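Local coordinates for protein oxidoreductase (Thermotoga maritima, PDB 1ZH8) that probably catalyses the NADP-dependent interconversion of an alcohol and a carbonyl compound, binding the cofactor on a Rossmann-type domain, at residues 163-168 against 245-250; 215-220 against 236-241. All coordinates share one frame; numbering follows the deposited sequence.

Interaction 1: residues 163-168 against 245-250; sequences PVFMNW and VGNYTI
The backbone oxygen of Asn247 takes the amide N-H of Trp168, with Trp168 N 2.9 Å from Asn247 O, and in the conformer of Asn167 described here, one of two modelled, Asn167 ND2 adds a second bond at 3.2 Å from Asn247 O. The first comes nearly head-on to the carbonyl; the second arrives from above the carbonyl plane, 64° out of it, although the oxygen lies almost in the plane of the donating amide. The two strands are parallel neighbours in the large mixed sheet of the C-terminal domain, their directions only 7° apart. Further along the ladder Met166 N reaches Val245 O at 2.8 Å and Met166 O receives Asn247 N, while Val245 N and Thr249 N close its two ends on Val164 O and Trp168 O. At the start of 163-168, Val164 and Phe165 both face Thr263 of the next strand, a classic beta bulge.

In this conformer Asn167 CG lies anti to the backbone N (chi1 -178°), which lets ND2 reach Asn247 O while OD1 accepts from Gln169. On the same face the Phe165 ring meets the Asn247 side chain at its edge, with ring and amide planes almost perpendicular; its CD1 rests against Val245 CG1. This face turns to the second subunit, where Ser235 of that subunit packs on Phe165.

The other face, under helix 195-211, carries Met166, Trp168 and Tyr248. Gly246 suits its place opposite Met166, a selenomethionine: with no side chain there, Met166 CG lies over the glycine backbone, 4.0 Å from Gly246 CA. The selenoether chain then bends at chi2 and chi3, which brings Met166 CE to 3.5 Å from Asn247 O.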
ATOM      1  N   PRO A 163       0.291   2.401  17.204  1.00 35.38           N
ATOM      2  CA  PRO A 163       0.328   1.853  15.838  1.00 35.49           C
ATOM      3  C   PRO A 163       0.198   2.983  14.843  1.00 35.48           C
ATOM      4  O   PRO A 163      -0.648   3.845  15.032  1.00 38.09           O
ATOM      5  CB  PRO A 163      -0.902   0.947  15.773  1.00 32.37           C
ATOM      6  CG  PRO A 163      -1.245   0.671  17.197  1.00 34.50           C
ATOM      7  CD  PRO A 163      -0.806   1.841  18.010  1.00 34.06           C
ATOM      8  N   VAL A 164       1.044   2.995  13.817  1.00 35.11           N
ATOM      9  CA  VAL A 164       1.022   4.051  12.793  1.00 34.07           C
ATOM     10  C   VAL A 164       0.519   3.539  11.432  1.00 33.41           C
ATOM     11  O   VAL A 164      -0.377   4.144  10.839  1.00 35.06           O
ATOM     12  CB  VAL A 164       2.433   4.697  12.593  1.00 36.24           C
ATOM     13  CG1 VAL A 164       2.414   5.690  11.423  1.00 35.10           C
ATOM     14  CG2 VAL A 164       2.936   5.369  13.879  1.00 26.75           C
ATOM     15  N   PHE A 165       1.099   2.431  10.962  1.00 32.95           N
ATOM     16  CA  PHE A 165       0.892   1.897   9.606  1.00 32.00           C
ATOM     17  C   PHE A 165       0.983   0.364   9.572  1.00 32.93           C
ATOM     18  O   PHE A 165       1.957  -0.215  10.054  1.00 33.32           O
ATOM     19  CB  PHE A 165       1.939   2.505   8.648  1.00 31.07           C
ATOM     20  CG  PHE A 165       1.950   1.905   7.254  1.00 28.90           C
ATOM     21  CD1 PHE A 165       0.944   2.198   6.341  1.00 31.20           C
ATOM     22  CD2 PHE A 165       2.990   1.072   6.844  1.00 26.00           C
ATOM     23  CE1 PHE A 165       0.967   1.655   5.043  1.00 36.80           C
ATOM     24  CE2 PHE A 165       3.010   0.509   5.557  1.00 31.56           C
ATOM     25  CZ  PHE A 165       2.004   0.808   4.652  1.00 30.24           C
HETATM   26  N   MSE A 166      -0.028  -0.287   9.005  1.00 32.35           N
HETATM   27  CA  MSE A 166       0.074  -1.708   8.706  1.00 33.67           C
HETATM   28  C   MSE A 166      -0.018  -1.968   7.205  1.00 35.32           C
HETATM   29  O   MSE A 166      -0.753  -1.280   6.482  1.00 34.23           O
HETATM   30  CB  MSE A 166      -0.943  -2.569   9.482  1.00 31.05           C
HETATM   31  CG  MSE A 166      -2.359  -2.289   9.191  1.00 37.98           C
HETATM   32 SE   MSE A 166      -3.511  -3.909   8.890  1.00 53.39          SE
HETATM   33  CE  MSE A 166      -2.888  -4.236   7.030  1.00 40.32           C
ATOM     34  N   ASN A 167       0.751  -2.957   6.744  1.00 36.34           N
ATOM     35  CA  ASN A 167       0.694  -3.407   5.352  1.00 34.27           C
ATOM     36  C   ASN A 167       0.596  -4.919   5.304  1.00 33.91           C
ATOM     37  O   ASN A 167       1.355  -5.637   5.965  1.00 34.81           O
ATOM     38  CB  ASN A 167       1.931  -2.910   4.589  0.50 32.98           C
ATOM     39  CG  ASN A 167       1.925  -3.303   3.115  0.50 28.67           C
ATOM     40  OD1 ASN A 167       2.976  -3.520   2.536  0.50 22.72           O
ATOM     41  ND2 ASN A 167       0.746  -3.394   2.507  0.50 28.73           N
ATOM     42  N   TRP A 168      -0.394  -5.399   4.572  1.00 32.01           N
ATOM     43  CA  TRP A 168      -0.531  -6.816   4.340  1.00 30.16           C
ATOM     44  C   TRP A 168      -0.591  -6.998   2.831  1.00 31.48           C
ATOM     45  O   TRP A 168      -1.502  -6.487   2.165  1.00 31.58           O
ATOM     46  CB  TRP A 168      -1.788  -7.360   5.007  1.00 28.54           C
ATOM     47  CG  TRP A 168      -1.803  -8.842   5.274  1.00 30.07           C
ATOM     48  CD1 TRP A 168      -0.888  -9.766   4.852  1.00 32.40           C
ATOM     49  CD2 TRP A 168      -2.815  -9.582   5.981  1.00 31.23           C
ATOM     50  NE1 TRP A 168      -1.250 -11.026   5.275  1.00 32.92           N
ATOM     51  CE2 TRP A 168      -2.424 -10.946   5.969  1.00 26.15           C
ATOM     52  CE3 TRP A 168      -4.011  -9.225   6.623  1.00 27.19           C
ATOM     53  CZ2 TRP A 168      -3.166 -11.950   6.599  1.00 28.77           C
ATOM     54  CZ3 TRP A 168      -4.759 -10.227   7.249  1.00 33.38           C
ATOM     55  CH2 TRP A 168      -4.337 -11.577   7.224  1.00 36.07           C
ATOM     56  N   VAL A 245      -3.143   3.807   9.837  1.00 30.85           N
ATOM     57  CA  VAL A 245      -3.307   3.678   8.386  1.00 28.86           C
ATOM     58  C   VAL A 245      -2.989   2.252   7.942  1.00 30.36           C
ATOM     59  O   VAL A 245      -2.004   1.636   8.398  1.00 28.85           O
ATOM     60  CB  VAL A 245      -2.395   4.667   7.633  1.00 31.22           C
ATOM     61  CG1 VAL A 245      -2.529   4.494   6.099  1.00 22.70           C
ATOM     62  CG2 VAL A 245      -2.668   6.115   8.077  1.00 22.60           C
ATOM     63  N   GLY A 246      -3.830   1.720   7.066  1.00 31.72           N
ATOM     64  CA  GLY A 246      -3.628   0.387   6.537  1.00 30.55           C
ATOM     65  C   GLY A 246      -3.446   0.370   5.038  1.00 32.66           C
ATOM     66  O   GLY A 246      -4.003   1.215   4.326  1.00 35.41           O
ATOM     67  N   ASN A 247      -2.645  -0.584   4.563  1.00 32.38           N
ATOM     68  CA  ASN A 247      -2.581  -0.964   3.146  1.00 33.92           C
ATOM     69  C   ASN A 247      -2.842  -2.455   3.045  1.00 33.56           C
ATOM     70  O   ASN A 247      -2.185  -3.259   3.697  1.00 36.82           O
ATOM     71  CB  ASN A 247      -1.201  -0.688   2.521  1.00 33.88           C
ATOM     72  CG  ASN A 247      -0.921   0.793   2.283  1.00 43.22           C
ATOM     73  OD1 ASN A 247      -1.666   1.677   2.733  1.00 49.48           O
ATOM     74  ND2 ASN A 247       0.172   1.072   1.565  1.00 41.67           N
ATOM     75  N   TYR A 248      -3.778  -2.842   2.210  1.00 32.89           N
ATOM     76  CA  TYR A 248      -4.051  -4.250   2.034  1.00 32.66           C
ATOM     77  C   TYR A 248      -4.124  -4.472   0.539  1.00 33.01           C
ATOM     78  O   TYR A 248      -4.975  -3.853  -0.127  1.00 32.84           O
ATOM     79  CB  TYR A 248      -5.362  -4.629   2.733  1.00 31.62           C
ATOM     80  CG  TYR A 248      -6.000  -5.930   2.278  1.00 33.82           C
ATOM     81  CD1 TYR A 248      -5.403  -7.166   2.543  1.00 27.77           C
ATOM     82  CD2 TYR A 248      -7.227  -5.922   1.617  1.00 35.69           C
ATOM     83  CE1 TYR A 248      -5.996  -8.338   2.135  1.00 29.89           C
ATOM     84  CE2 TYR A 248      -7.849  -7.105   1.217  1.00 28.27           C
ATOM     85  CZ  TYR A 248      -7.226  -8.307   1.473  1.00 32.32           C
ATOM     86  OH  TYR A 248      -7.839  -9.478   1.081  1.00 32.89           O
ATOM     87  N   THR A 249      -3.207  -5.310   0.029  1.00 29.94           N
ATOM     88  CA  THR A 249      -3.112  -5.644  -1.403  1.00 30.00           C
ATOM     89  C   THR A 249      -3.062  -7.167  -1.575  1.00 31.96           C
ATOM     90  O   THR A 249      -2.316  -7.856  -0.870  1.00 30.70           O
ATOM     91  CB  THR A 249      -1.850  -5.038  -2.037  1.00 28.93           C
ATOM     92  OG1 THR A 249      -1.939  -3.624  -1.987  1.00 37.16           O
ATOM     93  CG2 THR A 249      -1.699  -5.442  -3.468  1.00 24.99           C
ATOM     94  N   ILE A 250      -3.860  -7.699  -2.498  1.00 31.43           N
ATOM     95  CA  ILE A 250      -3.852  -9.134  -2.741  1.00 29.90           C
ATOM     96  C   ILE A 250      -4.100  -9.450  -4.198  1.00 29.83           C
ATOM     97  O   ILE A 250      -4.903  -8.787  -4.857  1.00 32.71           O
ATOM     98  CB  ILE A 250      -4.866  -9.875  -1.849  1.00 30.66           C
ATOM     99  CG1 ILE A 250      -4.776 -11.407  -2.032  1.00 26.28           C
ATOM    100  CG2 ILE A 250      -6.286  -9.367  -2.107  1.00 29.86           C
ATOM    101  CD1 ILE A 250      -5.481 -12.198  -0.912  1.00 28.20           C
TER

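Interaction 2: residues 215-220 against 236-241; sequences EWISAV and SIFEFE
Trp216 and Glu239 face each other across an antiparallel beta hairpin, and their side chains are joined as well: Trp216 NE1 donates to Glu239 OE1 at 2.8 Å. In the backbone Glu239 N bonds to Trp216 O at 3.1 Å, but Glu239 O is taken by Glu215 N; Ser218 and Ile237 are bonded both ways. The carboxylate plane stands almost perpendicular to the indole; OE1 offers its anti lone pair and sits 19° out of the ring plane. Trp216 has chi1 64°, with CG wedged between the backbone N and carbonyl carbon, and this folds the indole back over the partner strand. One ring face thus covers that backbone, with Glu239 N 4.2 Å above its centre. Glu239 CG is anti to the backbone N (chi1 -176°), and the extended chain beyond it brings OE1 to Trp216 NE1, while Glu239 CB stays 3.4 Å from that nitrogen. A broad ring with one N-H suits this place, since it can cover peptide and still bond the acid. Glu239 OE2 forms a salt bridge to Lys222 of the second subunit.

Farther along this face Ile237 CD1 touches the indole at Trp216 CH2, 4.2 Å away. A small serine suits position 218, so close to the second subunit: Ser218 OG bonds to Ser218 OG of that subunit and to Gly331 O of its own chain.

On the reverse face Ile217 CG2 packs on Phe238 CB at 3.5 Å. Ala219 and Ser236, the next non-hydrogen-bonded pair, bring their CB atoms to 3.5 Å, a closeness that favours small residues.

Ile217 and Ala219 lie against helix 313-329, and Phe238 meets Phe322 of that helix edge-to-face while touching Met207 of helix 195-211. Strand 334-335 pairs with the outer edge of 215-220, and strand 245-251 flanks 236-240.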
ATOM      1  N   GLU A 215     -12.685   2.771   9.527  1.00 37.57           N
ATOM      2  CA  GLU A 215     -13.557   3.923   9.248  1.00 36.36           C
ATOM      3  C   GLU A 215     -13.849   4.126   7.767  1.00 35.08           C
ATOM      4  O   GLU A 215     -14.999   4.265   7.368  1.00 35.62           O
ATOM      5  CB  GLU A 215     -12.971   5.201   9.827  1.00 36.42           C
ATOM      6  CG  GLU A 215     -13.894   6.412   9.653  1.00 45.78           C
ATOM      7  CD  GLU A 215     -13.280   7.722  10.115  1.00 49.12           C
ATOM      8  OE1 GLU A 215     -13.075   7.868  11.330  1.00 53.51           O
ATOM      9  OE2 GLU A 215     -13.028   8.614   9.272  1.00 55.00           O
ATOM     10  N   TRP A 216     -12.803   4.180   6.953  1.00 34.15           N
ATOM     11  CA  TRP A 216     -12.983   4.408   5.532  1.00 32.68           C
ATOM     12  C   TRP A 216     -11.927   3.650   4.761  1.00 33.38           C
ATOM     13  O   TRP A 216     -10.830   3.404   5.281  1.00 33.73           O
ATOM     14  CB  TRP A 216     -12.944   5.911   5.187  1.00 29.35           C
ATOM     15  CG  TRP A 216     -11.626   6.574   5.466  1.00 31.08           C
ATOM     16  CD1 TRP A 216     -11.302   7.318   6.565  1.00 33.52           C
ATOM     17  CD2 TRP A 216     -10.448   6.567   4.627  1.00 30.35           C
ATOM     18  NE1 TRP A 216     -10.003   7.776   6.467  1.00 30.86           N
ATOM     19  CE2 TRP A 216      -9.457   7.320   5.293  1.00 32.72           C
ATOM     20  CE3 TRP A 216     -10.141   6.002   3.379  1.00 33.85           C
ATOM     21  CZ2 TRP A 216      -8.173   7.509   4.759  1.00 27.71           C
ATOM     22  CZ3 TRP A 216      -8.857   6.193   2.853  1.00 27.65           C
ATOM     23  CH2 TRP A 216      -7.901   6.940   3.541  1.00 28.57           C
ATOM     24  N   ILE A 217     -12.267   3.310   3.522  1.00 32.23           N
ATOM     25  CA  ILE A 217     -11.353   2.666   2.603  1.00 34.15           C
ATOM     26  C   ILE A 217     -11.410   3.375   1.276  1.00 35.43           C
ATOM     27  O   ILE A 217     -12.388   4.061   0.972  1.00 36.10           O
ATOM     28  CB  ILE A 217     -11.728   1.202   2.366  1.00 32.58           C
ATOM     29  CG1 ILE A 217     -13.137   1.107   1.781  1.00 37.82           C
ATOM     30  CG2 ILE A 217     -11.719   0.447   3.655  1.00 32.05           C
ATOM     31  CD1 ILE A 217     -13.222   1.262   0.279  1.00 48.31           C
ATOM     32  N   SER A 218     -10.368   3.166   0.476  1.00 35.73           N
ATOM     33  CA  SER A 218     -10.308   3.633  -0.898  1.00 34.35           C
ATOM     34  C   SER A 218      -9.543   2.520  -1.597  1.00 34.96           C
ATOM     35  O   SER A 218      -8.458   2.163  -1.167  1.00 39.11           O
ATOM     36  CB  SER A 218      -9.550   4.965  -0.944  1.00 35.00           C
ATOM     37  OG  SER A 218      -9.232   5.369  -2.269  1.00 41.13           O
ATOM     38  N   ALA A 219     -10.092   1.927  -2.645  1.00 34.51           N
ATOM     39  CA  ALA A 219      -9.478   0.724  -3.189  1.00 32.60           C
ATOM     40  C   ALA A 219      -9.687   0.577  -4.670  1.00 34.28           C
ATOM     41  O   ALA A 219     -10.642   1.116  -5.230  1.00 35.01           O
ATOM     42  CB  ALA A 219     -10.019  -0.518  -2.460  1.00 32.09           C
ATOM     43  N   VAL A 220      -8.808  -0.183  -5.309  1.00 36.03           N
ATOM     44  CA  VAL A 220      -8.980  -0.494  -6.727  1.00 37.96           C
ATOM     45  C   VAL A 220      -8.953  -2.023  -6.933  1.00 41.03           C
ATOM     46  O   VAL A 220      -8.004  -2.698  -6.534  1.00 44.08           O
ATOM     47  CB  VAL A 220      -7.946   0.281  -7.601  1.00 36.50           C
ATOM     48  CG1 VAL A 220      -6.552   0.044  -7.101  1.00 38.79           C
ATOM     49  CG2 VAL A 220      -8.041  -0.102  -9.065  1.00 32.52           C
ATOM     50  N   SER A 236      -5.710  -1.477  -1.638  1.00 32.82           N
ATOM     51  CA  SER A 236      -6.506  -0.574  -0.813  1.00 33.63           C
ATOM     52  C   SER A 236      -5.698   0.202   0.213  1.00 33.75           C
ATOM     53  O   SER A 236      -4.690  -0.283   0.718  1.00 32.61           O
ATOM     54  CB  SER A 236      -7.573  -1.373  -0.071  1.00 33.71           C
ATOM     55  OG  SER A 236      -6.965  -2.236   0.857  1.00 32.74           O
ATOM     56  N   ILE A 237      -6.152   1.416   0.513  1.00 33.63           N
ATOM     57  CA  ILE A 237      -5.743   2.104   1.740  1.00 35.55           C
ATOM     58  C   ILE A 237      -6.968   2.344   2.576  1.00 34.61           C
ATOM     59  O   ILE A 237      -8.093   2.478   2.065  1.00 35.46           O
ATOM     60  CB  ILE A 237      -5.091   3.478   1.512  1.00 35.97           C
ATOM     61  CG1 ILE A 237      -5.805   4.227   0.405  1.00 35.78           C
ATOM     62  CG2 ILE A 237      -3.614   3.337   1.182  1.00 48.66           C
ATOM     63  CD1 ILE A 237      -5.446   5.673   0.383  1.00 53.60           C
ATOM     64  N   PHE A 238      -6.751   2.439   3.867  1.00 31.79           N
ATOM     65  CA  PHE A 238      -7.850   2.678   4.768  1.00 32.71           C
ATOM     66  C   PHE A 238      -7.288   3.249   6.066  1.00 33.10           C
ATOM     67  O   PHE A 238      -6.078   3.290   6.280  1.00 31.43           O
ATOM     68  CB  PHE A 238      -8.645   1.379   5.022  1.00 30.17           C
ATOM     69  CG  PHE A 238      -7.779   0.184   5.331  1.00 32.59           C
ATOM     70  CD1 PHE A 238      -7.138  -0.528   4.291  1.00 30.73           C
ATOM     71  CD2 PHE A 238      -7.591  -0.234   6.640  1.00 29.86           C
ATOM     72  CE1 PHE A 238      -6.343  -1.636   4.541  1.00 31.77           C
ATOM     73  CE2 PHE A 238      -6.789  -1.363   6.914  1.00 34.29           C
ATOM     74  CZ  PHE A 238      -6.169  -2.068   5.862  1.00 31.73           C
ATOM     75  N   GLU A 239      -8.177   3.703   6.927  1.00 35.06           N
ATOM     76  CA  GLU A 239      -7.767   4.213   8.211  1.00 37.28           C
ATOM     77  C   GLU A 239      -8.653   3.528   9.244  1.00 36.24           C
ATOM     78  O   GLU A 239      -9.854   3.392   9.056  1.00 37.92           O
ATOM     79  CB  GLU A 239      -7.910   5.734   8.222  1.00 37.03           C
ATOM     80  CG  GLU A 239      -7.435   6.422   9.474  1.00 43.84           C
ATOM     81  CD  GLU A 239      -7.477   7.954   9.363  1.00 51.20           C
ATOM     82  OE1 GLU A 239      -8.100   8.491   8.421  1.00 52.14           O
ATOM     83  OE2 GLU A 239      -6.881   8.621  10.234  1.00 53.72           O
ATOM     84  N   PHE A 240      -8.046   3.028  10.306  1.00 35.29           N
ATOM     85  CA  PHE A 240      -8.824   2.510  11.413  1.00 33.42           C
ATOM     86  C   PHE A 240      -9.403   3.688  12.212  1.00 32.83           C
ATOM     87  O   PHE A 240      -8.892   4.820  12.131  1.00 32.32           O
ATOM     88  CB  PHE A 240      -7.940   1.643  12.302  1.00 31.75           C
ATOM     89  CG  PHE A 240      -7.490   0.361  11.660  1.00 31.63           C
ATOM     90  CD1 PHE A 240      -6.299   0.310  10.922  1.00 31.60           C
ATOM     91  CD2 PHE A 240      -8.229  -0.805  11.826  1.00 28.67           C
ATOM     92  CE1 PHE A 240      -5.862  -0.882  10.351  1.00 32.53           C
ATOM     93  CE2 PHE A 240      -7.819  -2.003  11.229  1.00 34.38           C
ATOM     94  CZ  PHE A 240      -6.638  -2.045  10.496  1.00 30.20           C
ATOM     95  N   GLU A 241     -10.455   3.421  12.987  1.00 32.63           N
ATOM     96  CA  GLU A 241     -11.041   4.453  13.856  1.00 33.42           C
ATOM     97  C   GLU A 241     -10.030   4.993  14.827  1.00 33.40           C
ATOM     98  O   GLU A 241     -10.184   6.112  15.285  1.00 34.19           O
ATOM     99  CB  GLU A 241     -12.235   3.927  14.644  1.00 33.09           C
ATOM    100  CG  GLU A 241     -13.492   3.699  13.790  1.00 42.21           C
ATOM    101  CD  GLU A 241     -14.614   3.030  14.576  1.00 56.82           C
ATOM    102  OE1 GLU A 241     -14.429   2.792  15.796  1.00 61.51           O
ATOM    103  OE2 GLU A 241     -15.682   2.750  13.981  1.00 58.61           O
TER

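In the fold
Interactions 1 and 2 are successive parts of one mixed sheet, their centres about 9 Å apart, and strands 233-240 and 245-251 join them as antiparallel neighbours. Gly246 N lies 2.9 Å from Phe238 O, and Ser236 OG is 2.7 Å from Tyr248 O; both are probable hydrogen bonds. On the face that helix 195-211 packs against, Tyr248 CB meets Phe238 CE1 at 3.6 Å. The opposite face of both contacts meets the second subunit, consistent with this sheet taking part in the dimer interface. Toward the cofactor, the side chain of Trp168 in interaction 1 comes within about 12 Å of the bound NADP, too far for direct contact.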